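Local coordinates for protein acetyltransferase of GNAT family (Staphylococcus aureus subsp. aureus Mu50, PDB 3D8P) that probably transfers an acetyl group from acetyl-CoA to an acceptor that has not been identified, as a member of the GNAT acetyltransferase family, at residues Leu22-Lys26 against Asn27-Ile31. Sequence-based numbering, arbitrary orientation.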
# COMPACT_ATOMS: atom_id res chain seq x y z
N LEU A 22 8.06 9.66 -1.97
CA LEU A 22 9.11 10.03 -2.92
C LEU A 22 10.54 9.92 -2.39
O LEU A 22 11.44 9.56 -3.15
CB LEU A 22 8.90 11.46 -3.44
CG LEU A 22 7.78 11.72 -4.46
CD1 LEU A 22 7.64 13.25 -4.72
CD2 LEU A 22 8.06 10.97 -5.74
N SER A 23 10.77 10.27 -1.12
CA SER A 23 12.12 10.15 -0.53
C SER A 23 12.56 8.68 -0.46
O SER A 23 13.69 8.36 -0.79
CB SER A 23 12.21 10.80 0.87
OG SER A 23 11.47 10.05 1.83
N ILE A 24 11.65 7.80 -0.05
CA ILE A 24 11.93 6.36 -0.02
C ILE A 24 12.19 5.80 -1.44
O ILE A 24 13.19 5.12 -1.67
CB ILE A 24 10.75 5.57 0.66
CG1 ILE A 24 10.61 5.99 2.14
CG2 ILE A 24 10.98 4.04 0.55
CD1 ILE A 24 9.42 5.34 2.84
N GLN A 25 11.25 6.05 -2.35
CA GLN A 25 11.35 5.59 -3.75
C GLN A 25 12.62 6.04 -4.46
O GLN A 25 13.33 5.22 -5.08
CB GLN A 25 10.18 6.14 -4.57
CG GLN A 25 8.87 5.44 -4.41
CD GLN A 25 7.72 6.20 -5.06
OE1 GLN A 25 7.82 7.40 -5.30
NE2 GLN A 25 6.62 5.52 -5.32
N LYS A 26 12.90 7.35 -4.38
CA LYS A 26 13.97 7.98 -5.16
C LYS A 26 15.32 7.99 -4.48
O LYS A 26 16.34 7.76 -5.12
CB LYS A 26 13.61 9.43 -5.50
CG LYS A 26 12.29 9.58 -6.27
CD LYS A 26 11.96 11.03 -6.66
CE LYS A 26 12.93 11.61 -7.69
NZ LYS A 26 12.95 10.82 -8.95
N ASN A 27 15.33 8.29 -3.18
CA ASN A 27 16.58 8.39 -2.45
C ASN A 27 17.10 7.05 -1.98
O ASN A 27 18.28 6.75 -2.15
CB ASN A 27 16.46 9.34 -1.25
CG ASN A 27 16.19 10.78 -1.66
OD1 ASN A 27 16.68 11.26 -2.69
ND2 ASN A 27 15.44 11.49 -0.82
N GLU A 28 16.22 6.25 -1.37
CA GLU A 28 16.66 4.98 -0.78
C GLU A 28 16.73 3.83 -1.78
O GLU A 28 17.68 3.04 -1.75
CB GLU A 28 15.78 4.59 0.41
CG GLU A 28 16.06 3.19 0.97
CD GLU A 28 15.16 2.81 2.14
OE1 GLU A 28 14.11 3.47 2.35
OE2 GLU A 28 15.51 1.83 2.84
N PHE A 29 15.71 3.71 -2.63
CA PHE A 29 15.66 2.61 -3.61
C PHE A 29 16.11 2.98 -5.03
O PHE A 29 16.17 2.11 -5.89
CB PHE A 29 14.27 1.96 -3.60
CG PHE A 29 14.05 1.09 -2.40
CD1 PHE A 29 14.53 -0.21 -2.38
CD2 PHE A 29 13.42 1.60 -1.27
CE1 PHE A 29 14.37 -1.01 -1.25
CE2 PHE A 29 13.26 0.82 -0.14
CZ PHE A 29 13.73 -0.49 -0.12
N ASN A 30 16.42 4.26 -5.23
CA ASN A 30 16.88 4.76 -6.52
C ASN A 30 15.93 4.37 -7.68
O ASN A 30 16.36 4.04 -8.77
CB ASN A 30 18.33 4.30 -6.76
CG ASN A 30 19.30 4.80 -5.67
OD1 ASN A 30 19.91 4.00 -4.95
ND2 ASN A 30 19.44 6.12 -5.54
N ILE A 31 14.62 4.41 -7.42
CA ILE A 31 13.61 4.09 -8.44
C ILE A 31 13.43 5.29 -9.37
O ILE A 31 13.34 6.42 -8.91
CB ILE A 31 12.29 3.71 -7.82
CG1 ILE A 31 12.50 2.40 -7.04
CG2 ILE A 31 11.24 3.56 -8.91
CD1 ILE A 31 11.36 2.02 -6.16
O HOH W 1 15.31 8.48 -8.72
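The carbonyl oxygen of Ile-24 takes two backbone N-H groups: Phe-29 N binds it at 3.0 Å, nearly in line with the C=O bond (171°), while Glu-28 N adds a weak bond at 3.2 Å. One residue earlier, Ser-23 O is likewise shared, between Asn-27 N at 2.9 Å, which sits above the carbonyl plane, and a weak bond from Glu-28 N, whose N-H is thus split between two carbonyls. The helix thereby slips from four-residue to five-residue bonding and widens into a pi-type turn. Gln-25 O carries this further, accepting Ile-31 N at 2.8 Å across six residues. Positive phi at Asn-30 turns the chain back to make that closure, and Asn-30 CA comes within 3.4 Å of Lys-26 O in a C-H...O contact. The side chains of Glu-28 and Ile-24 lie side by side, pointing the same way. Glu-28 CG stands anti to its backbone N (chi1 173°) and the chain runs out extended, laying OE1 3.7 Å from Ile-24 CG2 and leading OE2 to a salt bridge with Arg-91. Phe-29 points the same way as Ile-24; its CD2 edge lies 3.9 Å from CG2 of Ile-24, and its ring also meets Phe-123. Asn-27 folds its amide back over the preceding turn, ND2 near the CA and CB of Ser-23. Lys-26 bends at its last two torsions, so that NZ bonds to Ile-33 O and weakly to a water that donates to Ile-31 O, tying helix and loop together. The ending resembles a Schellman motif but closes one residue wider. It finishes the first helix of the GNAT fold, 14-28, where the chain enters the loop bearing the calcium-binding aspartates Asp-34, Asp-36 and Asp-37.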